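Local coordinates for putative DNA ligase-like protein Rv0938/MT0965 (Mycobacterium tuberculosis, PDB 2IRU) that probably fills gaps and extends DNA ends as the polymerase domain of LigD, a repair enzyme that works with Ku to rejoin double-strand breaks, at residues V42-I47 against T100-I105; Q10-T15 against P76-R81; R157-L162 against K200-R205; T135-D140 against R193-L198; R56-N59 against A65-E68. All coordinates share one frame; numbering follows the deposited sequence.

Contact 1. Residues V42-I47 against T100-I105; sequences VMLGHI and TGLAWI
Leu102 and Leu44 both carry CG anti to the carbonyl carbon (chi1 near -75°), which sends the two isobutyl groups past each other in opposite directions, while Met43, with CG anti to its own N (-169°) and extended beyond it, reaches across toward the same leucine. They belong to a helix-helix packing in the primase-polymerase domain: helix 29-47 meets helix 99-107, the short axes at 90° and 11.4 Å. That spacing is wide for helices, and branched or long apolar chains suit it because they can span it.

Leu102 takes part in all three pairs. Leu102 CD1 rests on Leu44 CD2 at 3.7 Å, and its other methyl, CD2, meets both Met43 and Ile47. Methionine, unbranched and here fully extended, is long enough to bring its sulfur to Leu102, and the CG1 branch of Ile47 ends in the methyl that touches it. Ala40, one helical turn before Leu44, also touches Leu102. Val115 of strand 112-115 backs Ile47 and Val113 of the same strand backs Ile105, so both helices lie against the sheet. Leu102 CD2 stands 4.0 Å from Met43 SD and 4.2 Å from Ile47 CD1.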
# COMPACT_ATOMS: atom_id res chain seq x y z
N VAL A 42 -0.55 12.90 -5.71
CA VAL A 42 0.35 11.77 -6.03
C VAL A 42 -0.20 10.43 -5.54
O VAL A 42 0.10 9.37 -6.16
CB VAL A 42 1.80 11.99 -5.52
CG1 VAL A 42 2.40 13.24 -6.15
CG2 VAL A 42 1.88 12.05 -3.97
N MET A 43 -0.99 10.46 -4.46
CA MET A 43 -1.53 9.23 -3.89
C MET A 43 -2.70 8.64 -4.69
O MET A 43 -2.83 7.41 -4.82
CB MET A 43 -1.98 9.44 -2.42
CG MET A 43 -2.30 8.14 -1.72
SD MET A 43 -2.71 8.40 0.01
CE MET A 43 -3.01 6.71 0.55
N LEU A 44 -3.55 9.50 -5.24
CA LEU A 44 -4.83 9.02 -5.79
C LEU A 44 -4.68 8.01 -6.94
O LEU A 44 -5.43 7.00 -6.99
CB LEU A 44 -5.73 10.18 -6.16
CG LEU A 44 -6.33 10.87 -4.93
CD1 LEU A 44 -6.98 12.12 -5.48
CD2 LEU A 44 -7.32 9.99 -4.21
N GLY A 45 -3.67 8.21 -7.80
CA GLY A 45 -3.51 7.38 -9.01
C GLY A 45 -3.27 5.92 -8.63
O GLY A 45 -3.58 5.01 -9.40
N HIS A 46 -2.69 5.71 -7.46
CA HIS A 46 -2.33 4.34 -7.03
C HIS A 46 -3.37 3.60 -6.20
O HIS A 46 -3.20 2.38 -5.92
CB HIS A 46 -0.95 4.35 -6.34
CG HIS A 46 0.02 5.25 -7.03
ND1 HIS A 46 0.52 4.98 -8.29
CD2 HIS A 46 0.54 6.44 -6.67
CE1 HIS A 46 1.31 5.97 -8.66
NE2 HIS A 46 1.33 6.88 -7.69
N ILE A 47 -4.43 4.33 -5.83
CA ILE A 47 -5.58 3.76 -5.15
C ILE A 47 -6.89 3.88 -5.96
O ILE A 47 -7.86 3.21 -5.63
CB ILE A 47 -5.74 4.28 -3.71
CG1 ILE A 47 -6.03 5.79 -3.71
CG2 ILE A 47 -4.40 4.08 -2.95
CD1 ILE A 47 -6.24 6.38 -2.25
N THR A 100 -11.16 14.98 -1.54
CA THR A 100 -12.12 15.02 -0.44
C THR A 100 -12.33 13.64 0.19
O THR A 100 -12.54 13.53 1.41
CB THR A 100 -13.44 15.68 -0.85
OG1 THR A 100 -13.16 16.96 -1.44
CG2 THR A 100 -14.27 15.92 0.37
N GLY A 101 -12.18 12.57 -0.61
CA GLY A 101 -12.22 11.23 -0.09
C GLY A 101 -11.10 11.00 0.91
O GLY A 101 -11.27 10.38 1.96
N LEU A 102 -9.90 11.50 0.57
CA LEU A 102 -8.77 11.38 1.51
C LEU A 102 -8.98 12.27 2.75
O LEU A 102 -8.53 11.91 3.84
CB LEU A 102 -7.45 11.70 0.82
CG LEU A 102 -6.96 10.59 -0.09
CD1 LEU A 102 -5.86 11.06 -1.02
CD2 LEU A 102 -6.51 9.35 0.68
N ALA A 103 -9.63 13.41 2.57
CA ALA A 103 -10.06 14.20 3.74
C ALA A 103 -10.97 13.37 4.68
O ALA A 103 -10.86 13.45 5.92
CB ALA A 103 -10.71 15.49 3.31
N TRP A 104 -11.88 12.58 4.09
CA TRP A 104 -12.76 11.67 4.87
C TRP A 104 -11.90 10.61 5.57
O TRP A 104 -12.06 10.34 6.76
CB TRP A 104 -13.79 11.00 3.93
CG TRP A 104 -14.63 10.00 4.63
CD1 TRP A 104 -15.59 10.24 5.59
CD2 TRP A 104 -14.51 8.58 4.52
NE1 TRP A 104 -16.12 9.05 6.03
CE2 TRP A 104 -15.48 8.01 5.38
CE3 TRP A 104 -13.71 7.72 3.73
CZ2 TRP A 104 -15.65 6.62 5.50
CZ3 TRP A 104 -13.87 6.36 3.83
CH2 TRP A 104 -14.85 5.81 4.70
N ILE A 105 -10.92 10.04 4.86
CA ILE A 105 -10.00 9.09 5.47
C ILE A 105 -9.33 9.71 6.73
O ILE A 105 -9.30 9.10 7.80
CB ILE A 105 -8.95 8.68 4.44
CG1 ILE A 105 -9.58 7.68 3.43
CG2 ILE A 105 -7.68 8.12 5.12
CD1 ILE A 105 -9.98 6.33 4.05

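Contact 2. Residues Q10-T15 against P76-R81; sequences QRVTLT and PPWLSR
Gln10 packs over the indole of Trp78 in a surface CH-pi contact, where the N-terminal arm of the chain, still without regular structure, crosses the type I beta turn Pro76-Leu79 that leads into strand 80-84. The CA of Gln10 stands 3.6 Å from the centroid of the five-membered ring of Trp78 and only 8° off its normal. From there the side chain runs on across the six-membered ring, Gln10 CG and Gln10 CD each coming to 3.4 Å from Trp78 CE3. Its amide plane lies 21° from the ring plane, so the flat end nearly follows the flat surface. Glutamine suits this place because its methylenes cover the indole while OE1 goes on to a hydrogen bond with Ser98 OG.

The opposite face of the indole carries Pro76 CB, offset toward the rim, so the ring is held between the arm and its own turn. Trp78 has CG between N and the carbonyl carbon (chi1 49°), and this folds the indole back over the proline. At the ring edge, Val12 CG2 meets Trp78 CZ2 at 3.8 Å. A water in the ring plane accepts from Trp78 NE1 at 2.9 Å and donates to Arg11 O at 2.8 Å.

Beyond the ring, Arg81, just past the turn, bonds back to it: NE and NH2 both bond Leu79 O, and NH2 also bonds Pro76 O. Thr100 of helix 99-107 touches both Gln10 and Trp78. Between these two segments the attachment is therefore chiefly dispersion and CH-pi contact over the indole, with one water bridging the ring nitrogen to Arg11 O.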
# COMPACT_ATOMS: atom_id res chain seq x y z
N GLN A 10 -18.94 17.14 -2.60
CA GLN A 10 -18.15 16.41 -1.59
C GLN A 10 -17.64 17.39 -0.55
O GLN A 10 -16.93 18.34 -0.88
CB GLN A 10 -16.96 15.77 -2.26
CG GLN A 10 -17.39 14.85 -3.44
CD GLN A 10 -16.25 13.95 -3.96
OE1 GLN A 10 -15.10 14.10 -3.59
NE2 GLN A 10 -16.61 13.00 -4.84
N ARG A 11 -17.98 17.15 0.71
CA ARG A 11 -17.57 18.02 1.82
C ARG A 11 -17.21 17.15 3.04
O ARG A 11 -17.93 16.21 3.37
CB ARG A 11 -18.70 18.97 2.22
CG ARG A 11 -19.28 19.88 1.13
CD ARG A 11 -20.40 20.75 1.70
NE ARG A 11 -19.92 22.12 1.96
CZ ARG A 11 -19.84 22.67 3.17
NH1 ARG A 11 -20.23 21.98 4.23
NH2 ARG A 11 -19.37 23.90 3.33
N VAL A 12 -16.11 17.49 3.71
CA VAL A 12 -15.75 16.81 4.96
C VAL A 12 -15.44 17.87 5.98
O VAL A 12 -14.73 18.84 5.69
CB VAL A 12 -14.52 15.91 4.76
CG1 VAL A 12 -13.95 15.35 6.11
CG2 VAL A 12 -14.91 14.77 3.85
N THR A 13 -15.99 17.67 7.17
CA THR A 13 -15.74 18.57 8.30
C THR A 13 -14.76 17.87 9.28
O THR A 13 -15.04 16.80 9.84
CB THR A 13 -17.05 18.96 9.05
OG1 THR A 13 -17.99 19.59 8.15
CG2 THR A 13 -16.70 19.92 10.21
N LEU A 14 -13.59 18.46 9.46
CA LEU A 14 -12.64 17.92 10.42
C LEU A 14 -13.14 18.28 11.84
O LEU A 14 -13.42 19.44 12.15
CB LEU A 14 -11.23 18.52 10.22
CG LEU A 14 -10.14 18.01 11.15
CD1 LEU A 14 -9.89 16.50 10.96
CD2 LEU A 14 -8.82 18.84 10.96
N THR A 15 -13.28 17.25 12.67
CA THR A 15 -13.57 17.45 14.08
C THR A 15 -12.38 17.07 14.96
O THR A 15 -11.52 16.31 14.52
CB THR A 15 -14.80 16.61 14.56
OG1 THR A 15 -14.46 15.22 14.49
CG2 THR A 15 -16.05 16.95 13.71
N PRO A 76 -20.23 9.36 3.98
CA PRO A 76 -20.83 10.29 2.99
C PRO A 76 -21.41 9.59 1.76
O PRO A 76 -20.80 8.64 1.26
CB PRO A 76 -19.66 11.19 2.59
CG PRO A 76 -18.82 11.20 3.81
CD PRO A 76 -18.87 9.79 4.36
N PRO A 77 -22.59 10.03 1.31
CA PRO A 77 -23.23 9.33 0.16
C PRO A 77 -22.46 9.51 -1.15
O PRO A 77 -22.65 8.73 -2.11
CB PRO A 77 -24.62 9.99 0.06
CG PRO A 77 -24.75 10.81 1.29
CD PRO A 77 -23.44 11.09 1.87
N TRP A 78 -21.61 10.53 -1.20
CA TRP A 78 -20.90 10.88 -2.44
C TRP A 78 -19.64 10.03 -2.67
O TRP A 78 -19.03 10.09 -3.76
CB TRP A 78 -20.58 12.38 -2.47
CG TRP A 78 -19.94 12.90 -1.18
CD1 TRP A 78 -20.56 13.62 -0.18
CD2 TRP A 78 -18.57 12.75 -0.77
NE1 TRP A 78 -19.66 13.93 0.82
CE2 TRP A 78 -18.44 13.41 0.49
CE3 TRP A 78 -17.45 12.13 -1.33
CZ2 TRP A 78 -17.22 13.46 1.19
CZ3 TRP A 78 -16.21 12.17 -0.61
CH2 TRP A 78 -16.13 12.82 0.65
N LEU A 79 -19.23 9.24 -1.67
CA LEU A 79 -18.09 8.33 -1.90
C LEU A 79 -18.44 7.31 -2.98
O LEU A 79 -19.54 6.74 -2.97
CB LEU A 79 -17.74 7.60 -0.60
CG LEU A 79 -16.96 8.43 0.42
CD1 LEU A 79 -17.02 7.71 1.77
CD2 LEU A 79 -15.51 8.56 -0.04
N SER A 80 -17.52 7.11 -3.92
CA SER A 80 -17.64 5.96 -4.83
C SER A 80 -17.56 4.66 -4.02
O SER A 80 -16.93 4.60 -2.95
CB SER A 80 -16.53 6.02 -5.87
OG SER A 80 -16.70 7.19 -6.65
N ARG A 81 -18.25 3.63 -4.51
CA ARG A 81 -18.22 2.33 -3.87
C ARG A 81 -18.51 1.23 -4.87
O ARG A 81 -19.14 1.44 -5.92
CB ARG A 81 -19.20 2.24 -2.71
CG ARG A 81 -20.67 2.37 -3.16
CD ARG A 81 -21.51 2.94 -2.03
NE ARG A 81 -21.23 4.36 -1.80
CZ ARG A 81 -21.53 5.01 -0.67
NH1 ARG A 81 -22.10 4.37 0.36
NH2 ARG A 81 -21.23 6.30 -0.54
O HOH W 1 -20.63 15.55 3.05

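Contact 3. Residues R157-L162 against K200-R205; sequences RAVRDL and KRVAQR
Leu162 spans the gap between helices 149-164 and 192-209, its CA-CB bond directed at Val202 and Arg205. Followed outward, CB leads to CG, which chi1 of -80° sets anti to the carbonyl carbon, on the side of the aliphatic part of Arg205. The branch then carries CD2 in between the two partners. As modelled, Leu162 CD2 comes to 4.1 Å from Val202 CG1 and 3.5 Å from Val202 O. The exact place of the leucine end is doubtful, however, because both of its methyls sit too close to neighbours, CD2 to the Arg205 chain and CD1 to Ala158 O.

One turn earlier, Val159 CG1 faces Val202 CG1 at 4.3 Å, a looser but surer touch on the buried side. The local axes meet at 124° and 10.3 Å, an oblique antiparallel packing of two helices of the primase-polymerase domain. Leu206, the next residue of helix 192-209, touches both Val159 and Leu162, and Val159 lies near Leu141, a probable substrate-binding residue.

Beta-branched valine suits the buried inner side, where short, stiff chains fill the space. Arginine suits the rim, where its methylenes can give leucine an apolar surface. Between these segments the contact thus rests on apolar packing.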
# COMPACT_ATOMS: atom_id res chain seq x y z
N ARG A 157 17.17 -5.68 -5.46
CA ARG A 157 17.79 -5.48 -6.77
C ARG A 157 17.72 -6.78 -7.58
O ARG A 157 17.57 -6.76 -8.80
CB ARG A 157 19.22 -4.93 -6.64
CG ARG A 157 19.29 -3.47 -6.17
CD ARG A 157 20.72 -2.92 -6.23
NE ARG A 157 21.66 -3.78 -5.53
CZ ARG A 157 22.03 -3.62 -4.26
NH1 ARG A 157 21.55 -2.62 -3.53
NH2 ARG A 157 22.92 -4.47 -3.73
N ALA A 158 17.83 -7.91 -6.88
CA ALA A 158 17.70 -9.22 -7.53
C ALA A 158 16.30 -9.50 -8.05
O ALA A 158 16.13 -10.06 -9.15
CB ALA A 158 18.19 -10.32 -6.59
N VAL A 159 15.28 -9.12 -7.27
CA VAL A 159 13.91 -9.21 -7.75
C VAL A 159 13.75 -8.32 -8.98
O VAL A 159 13.23 -8.77 -10.02
CB VAL A 159 12.89 -8.78 -6.65
CG1 VAL A 159 11.47 -8.84 -7.22
CG2 VAL A 159 13.04 -9.66 -5.42
N ARG A 160 14.21 -7.07 -8.86
CA ARG A 160 14.18 -6.11 -9.96
C ARG A 160 14.83 -6.70 -11.22
O ARG A 160 14.31 -6.52 -12.32
CB ARG A 160 14.92 -4.82 -9.59
CG ARG A 160 14.89 -3.78 -10.70
CD ARG A 160 16.00 -2.75 -10.55
NE ARG A 160 17.32 -3.38 -10.50
CZ ARG A 160 18.42 -2.77 -10.08
NH1 ARG A 160 18.38 -1.50 -9.71
NH2 ARG A 160 19.57 -3.43 -10.04
N ASP A 161 15.94 -7.39 -11.05
CA ASP A 161 16.70 -7.89 -12.21
C ASP A 161 15.95 -9.03 -12.90
O ASP A 161 15.88 -9.07 -14.14
CB ASP A 161 18.10 -8.29 -11.78
CG ASP A 161 18.98 -7.07 -11.44
OD1 ASP A 161 18.59 -5.91 -11.73
OD2 ASP A 161 20.09 -7.29 -10.91
N LEU A 162 15.34 -9.92 -12.11
CA LEU A 162 14.52 -11.00 -12.68
C LEU A 162 13.32 -10.44 -13.45
O LEU A 162 12.97 -10.90 -14.55
CB LEU A 162 14.04 -11.97 -11.59
CG LEU A 162 14.87 -13.09 -10.96
CD1 LEU A 162 15.71 -12.66 -9.83
CD2 LEU A 162 13.92 -14.19 -10.49
N LYS A 200 4.94 -15.85 -7.49
CA LYS A 200 5.48 -17.05 -6.86
C LYS A 200 6.67 -17.61 -7.63
O LYS A 200 7.68 -18.00 -7.01
CB LYS A 200 4.42 -18.14 -6.74
CG LYS A 200 4.78 -19.36 -5.92
CD LYS A 200 3.71 -20.41 -6.09
CE LYS A 200 3.93 -21.61 -5.18
NZ LYS A 200 3.31 -21.42 -3.84
N ARG A 201 6.54 -17.70 -8.97
CA ARG A 201 7.64 -18.18 -9.84
C ARG A 201 8.91 -17.33 -9.66
O ARG A 201 10.03 -17.89 -9.55
CB ARG A 201 7.22 -18.23 -11.32
CG ARG A 201 8.23 -18.95 -12.23
CD ARG A 201 7.75 -19.28 -13.65
NE ARG A 201 6.37 -19.77 -13.73
CZ ARG A 201 5.35 -19.08 -14.24
NH1 ARG A 201 5.56 -17.86 -14.74
NH2 ARG A 201 4.13 -19.61 -14.27
N VAL A 202 8.73 -16.01 -9.63
CA VAL A 202 9.84 -15.06 -9.41
C VAL A 202 10.53 -15.33 -8.05
O VAL A 202 11.77 -15.48 -7.98
CB VAL A 202 9.35 -13.58 -9.53
CG1 VAL A 202 10.44 -12.60 -9.10
CG2 VAL A 202 8.95 -13.30 -10.96
N ALA A 203 9.72 -15.41 -6.99
CA ALA A 203 10.23 -15.67 -5.62
C ALA A 203 10.98 -17.00 -5.52
O ALA A 203 12.09 -17.06 -4.96
CB ALA A 203 9.08 -15.67 -4.64
N GLN A 204 10.38 -18.07 -6.05
CA GLN A 204 11.04 -19.38 -6.03
C GLN A 204 12.32 -19.38 -6.86
O GLN A 204 13.31 -20.02 -6.47
CB GLN A 204 10.08 -20.48 -6.49
CG GLN A 204 8.97 -20.67 -5.47
CD GLN A 204 7.95 -21.72 -5.88
OE1 GLN A 204 7.78 -22.02 -7.07
NE2 GLN A 204 7.25 -22.27 -4.90
N ARG A 205 12.33 -18.65 -7.96
CA ARG A 205 13.54 -18.54 -8.78
C ARG A 205 14.66 -17.83 -8.03
O ARG A 205 15.84 -18.25 -8.09
CB ARG A 205 13.25 -17.83 -10.11
CG ARG A 205 14.41 -17.67 -11.10
CD ARG A 205 13.97 -16.79 -12.31
NE ARG A 205 12.70 -17.22 -12.92
CZ ARG A 205 11.80 -16.40 -13.50
NH1 ARG A 205 12.00 -15.09 -13.55
NH2 ARG A 205 10.69 -16.90 -14.02

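Contact 4. Residues T135-D140 against R193-L198; sequences TRLVFD and RGATVL
Leu137 meets helix 192-209 with both of its methyls: Leu137 CD2 lies 3.7 Å from Ala195 CB, and Leu137 CD1 lies 4.1 Å from Leu198 CD2. This is helix-on-sheet packing, in which an inner strand of the mixed sheet of the primase-polymerase domain is covered by a helix. Alanine lets the helix come close, its small CB leaving room for the leucine, and Leu137 CD2 also reaches the backbone at Ala195 O, again 3.7 Å away. Leu198, one turn on, fills the other side with a longer chain that crosses Leu137 at about a right angle; its CG is anti to the backbone N (chi1 176°), which turns its CD2 toward Leu137 CD1.

The second shell holds the leucine in place. Backbone bonds to Thr184 tie Leu137 to strand 180-186, and Leu186 and Asn234 touch its side chain. Further along the strand, Phe139 packs on Ala199 and Val202, so the helix covers a row of apolar residues on this face. Next on the same strand is Asp140, which probably binds both manganese ions and the incoming substrate, as in related enzymes. Asp140 backbone pairs with Asp230, another probable manganese ligand, and the carboxylate oxygen Asp140 OD2 accepts a hydrogen bond from Gln233 NE2.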
# COMPACT_ATOMS: atom_id res chain seq x y z
N THR A 135 -3.45 -5.22 -12.11
CA THR A 135 -2.80 -4.22 -12.96
C THR A 135 -1.29 -4.15 -12.70
O THR A 135 -0.54 -3.61 -13.52
CB THR A 135 -3.38 -2.81 -12.74
OG1 THR A 135 -3.03 -2.34 -11.44
CG2 THR A 135 -4.93 -2.78 -12.95
N ARG A 136 -0.87 -4.68 -11.56
CA ARG A 136 0.55 -4.62 -11.12
C ARG A 136 0.79 -5.79 -10.20
O ARG A 136 -0.17 -6.36 -9.66
CB ARG A 136 0.79 -3.29 -10.37
CG ARG A 136 0.01 -3.15 -9.07
CD ARG A 136 -0.05 -1.69 -8.61
NE ARG A 136 -0.66 -1.62 -7.28
CZ ARG A 136 -1.27 -0.55 -6.75
NH1 ARG A 136 -1.39 0.59 -7.43
NH2 ARG A 136 -1.77 -0.65 -5.51
N LEU A 137 2.07 -6.18 -10.04
CA LEU A 137 2.46 -7.12 -8.99
C LEU A 137 2.99 -6.38 -7.75
O LEU A 137 3.57 -5.29 -7.85
CB LEU A 137 3.58 -8.08 -9.48
CG LEU A 137 3.42 -8.89 -10.76
CD1 LEU A 137 4.69 -9.73 -11.02
CD2 LEU A 137 2.20 -9.77 -10.68
N VAL A 138 2.82 -6.99 -6.59
CA VAL A 138 3.50 -6.49 -5.41
C VAL A 138 4.26 -7.63 -4.76
O VAL A 138 3.79 -8.79 -4.72
CB VAL A 138 2.54 -5.85 -4.37
CG1 VAL A 138 1.66 -6.90 -3.74
CG2 VAL A 138 3.32 -5.09 -3.30
N PHE A 139 5.47 -7.31 -4.32
CA PHE A 139 6.26 -8.22 -3.49
C PHE A 139 6.52 -7.54 -2.14
O PHE A 139 6.87 -6.36 -2.10
CB PHE A 139 7.59 -8.56 -4.14
CG PHE A 139 7.44 -9.27 -5.44
CD1 PHE A 139 7.50 -10.66 -5.49
CD2 PHE A 139 7.25 -8.55 -6.62
CE1 PHE A 139 7.34 -11.31 -6.74
CE2 PHE A 139 7.11 -9.17 -7.84
CZ PHE A 139 7.15 -10.56 -7.90
N ASP A 140 6.31 -8.28 -1.06
CA ASP A 140 6.60 -7.77 0.28
C ASP A 140 7.89 -8.48 0.69
O ASP A 140 7.89 -9.70 0.86
CB ASP A 140 5.48 -8.18 1.25
CG ASP A 140 5.71 -7.74 2.69
OD1 ASP A 140 6.76 -7.12 3.05
OD2 ASP A 140 4.80 -8.05 3.49
N ARG A 193 -5.26 -14.58 -9.67
CA ARG A 193 -4.74 -15.96 -9.56
C ARG A 193 -3.49 -16.11 -10.44
O ARG A 193 -2.48 -16.69 -10.01
CB ARG A 193 -5.83 -17.00 -9.89
CG ARG A 193 -6.91 -17.11 -8.77
CD ARG A 193 -7.93 -18.19 -9.08
NE ARG A 193 -8.49 -17.96 -10.41
CZ ARG A 193 -9.71 -17.48 -10.66
NH1 ARG A 193 -10.55 -17.21 -9.67
NH2 ARG A 193 -10.10 -17.32 -11.91
N GLY A 194 -3.55 -15.56 -11.66
CA GLY A 194 -2.43 -15.60 -12.59
C GLY A 194 -1.23 -14.81 -12.11
O GLY A 194 -0.10 -15.29 -12.17
N ALA A 195 -1.49 -13.58 -11.65
CA ALA A 195 -0.48 -12.70 -11.04
C ALA A 195 0.23 -13.37 -9.87
O ALA A 195 1.46 -13.27 -9.73
CB ALA A 195 -1.11 -11.37 -10.59
N THR A 196 -0.54 -14.09 -9.06
CA THR A 196 0.03 -14.78 -7.89
C THR A 196 0.98 -15.91 -8.31
O THR A 196 2.08 -16.07 -7.74
CB THR A 196 -1.06 -15.31 -6.95
OG1 THR A 196 -1.88 -14.21 -6.52
CG2 THR A 196 -0.44 -15.95 -5.72
N VAL A 197 0.57 -16.67 -9.33
CA VAL A 197 1.45 -17.72 -9.90
C VAL A 197 2.76 -17.13 -10.45
O VAL A 197 3.86 -17.62 -10.12
CB VAL A 197 0.68 -18.59 -10.92
CG1 VAL A 197 1.62 -19.38 -11.83
CG2 VAL A 197 -0.29 -19.52 -10.16
N LEU A 198 2.66 -16.00 -11.17
CA LEU A 198 3.83 -15.31 -11.73
C LEU A 198 4.80 -14.80 -10.65
O LEU A 198 6.03 -15.05 -10.71
CB LEU A 198 3.41 -14.16 -12.64
CG LEU A 198 4.51 -13.26 -13.23
CD1 LEU A 198 5.59 -14.06 -14.04
CD2 LEU A 198 3.88 -12.20 -14.13

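Contact 5. Residues R56-N59 against A65-E68; sequences RWPN and AFFE
Arg56 and Phe66 form an antiparallel hydrogen-bonded pair, and around it the contact is tight. Arg56 N donates to Phe66 O at 2.9 Å, nearly straight at 175°, and Phe66 N returns the bond to Arg56 O at 3.0 Å. Close by, Ala65 CB sits over the pyrrole ring of Trp57, 3.2 Å from its centroid, close packing against the indole face that alanine's small side chain permits.

These strands, 53-56 and 66-68, form the hairpin at one edge of the four-stranded antiparallel sheet, and both segments lie in regions that probably contact target DNA.

The apolar contacts of the Phe66 ring are looser. The phenyl (chi1 59°) lies beside the Arg56 chain, with Arg56 CB over its face, 4.1 Å from the centroid. Pro58 CG approaches Phe66 CE1 at 3.7 Å, adding a stiff apolar ring. Arg56, long enough to pass the phenyl, bends at chi3 and ends in a firm polar tie, a salt bridge from Arg56 NH1 to Glu68 OE1 at 2.9 Å; its guanidinium is nearly coplanar with the carboxylate, 14° apart, and the syn side of OE1 is used. Arg56 NE is taken by Gln108 O. Asn59 and Phe67, both exposed, mark the solvent side.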
# COMPACT_ATOMS: atom_id res chain seq x y z
N ARG A 56 -8.39 1.98 11.41
CA ARG A 56 -8.70 3.17 12.17
C ARG A 56 -8.21 3.11 13.58
O ARG A 56 -8.35 2.07 14.24
CB ARG A 56 -10.24 3.45 12.20
CG ARG A 56 -10.78 3.73 10.80
CD ARG A 56 -12.31 3.83 10.71
NE ARG A 56 -12.82 4.94 11.53
CZ ARG A 56 -14.11 5.09 11.85
NH1 ARG A 56 -15.03 4.20 11.43
NH2 ARG A 56 -14.48 6.14 12.58
N TRP A 57 -7.68 4.24 14.05
CA TRP A 57 -7.31 4.43 15.45
C TRP A 57 -8.07 5.66 16.02
O TRP A 57 -7.49 6.74 16.12
CB TRP A 57 -5.79 4.69 15.56
CG TRP A 57 -4.91 3.48 15.38
CD1 TRP A 57 -4.29 2.79 16.41
CD2 TRP A 57 -4.48 2.85 14.16
NE1 TRP A 57 -3.53 1.75 15.89
CE2 TRP A 57 -3.64 1.76 14.53
CE3 TRP A 57 -4.75 3.07 12.80
CZ2 TRP A 57 -3.03 0.93 13.58
CZ3 TRP A 57 -4.16 2.24 11.85
CH2 TRP A 57 -3.31 1.17 12.25
N PRO A 58 -9.37 5.51 16.41
CA PRO A 58 -10.22 6.66 16.83
C PRO A 58 -9.56 7.51 17.92
O PRO A 58 -9.75 8.72 17.93
CB PRO A 58 -11.51 6.01 17.40
CG PRO A 58 -11.60 4.70 16.66
CD PRO A 58 -10.12 4.24 16.46
N ASN A 59 -8.77 6.91 18.81
CA ASN A 59 -8.10 7.73 19.84
C ASN A 59 -6.56 7.63 19.76
O ASN A 59 -5.84 7.92 20.74
CB ASN A 59 -8.60 7.46 21.26
CG ASN A 59 -9.87 8.23 21.58
OD1 ASN A 59 -10.06 9.38 21.11
ND2 ASN A 59 -10.77 7.60 22.34
N ALA A 65 -7.38 -0.27 17.90
CA ALA A 65 -7.62 -0.01 16.46
C ALA A 65 -8.47 -1.13 15.86
O ALA A 65 -8.64 -2.21 16.47
CB ALA A 65 -6.31 0.10 15.67
N PHE A 66 -9.03 -0.85 14.68
CA PHE A 66 -9.77 -1.88 13.96
C PHE A 66 -9.67 -1.70 12.44
O PHE A 66 -9.62 -0.56 11.96
CB PHE A 66 -11.25 -1.87 14.39
CG PHE A 66 -11.97 -0.56 14.17
CD1 PHE A 66 -12.03 0.41 15.21
CD2 PHE A 66 -12.63 -0.29 12.95
CE1 PHE A 66 -12.71 1.62 15.02
CE2 PHE A 66 -13.33 0.92 12.78
CZ PHE A 66 -13.35 1.89 13.82
N PHE A 67 -9.60 -2.82 11.71
CA PHE A 67 -9.83 -2.79 10.26
C PHE A 67 -11.31 -2.59 9.95
O PHE A 67 -12.19 -3.08 10.69
CB PHE A 67 -9.40 -4.09 9.60
CG PHE A 67 -7.94 -4.18 9.30
CD1 PHE A 67 -7.38 -3.42 8.26
CD2 PHE A 67 -7.15 -5.10 9.99
CE1 PHE A 67 -5.99 -3.52 7.96
CE2 PHE A 67 -5.79 -5.22 9.70
CZ PHE A 67 -5.21 -4.44 8.67
N GLU A 68 -11.59 -1.93 8.84
CA GLU A 68 -12.97 -1.77 8.39
C GLU A 68 -12.95 -1.94 6.88
O GLU A 68 -12.07 -1.39 6.21
CB GLU A 68 -13.51 -0.38 8.79
CG GLU A 68 -15.03 -0.32 8.70
CD GLU A 68 -15.62 0.99 9.21
OE1 GLU A 68 -14.83 1.91 9.59
OE2 GLU A 68 -16.90 1.07 9.22

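How the contacts relate
From the N terminus, the arm 10-15 enters first and joins residues 76-81, closing the loop of contact 2. Contact 1 opens within that loop at 42-47 and closes beyond it at 100-105, so the two cross; they also touch, Thr100 packing on Gln10, Val12 and Trp78. Contact 5, the short hairpin 56-59/65-68, nests inside both. Only then does contact 4 open, at 135-140, followed by contact 3 at 157-162; their partners at 193-198 and 200-205 share helix 192-209, and the two cross. Contacts 1, 2 and 5 tie together helices 29-47 and 99-107 and the smaller sheets, contacts 3 and 4 the larger sheet with its helices. Arg136 NH1, probably bonded to His46 O, joins contact 4 to contact 1.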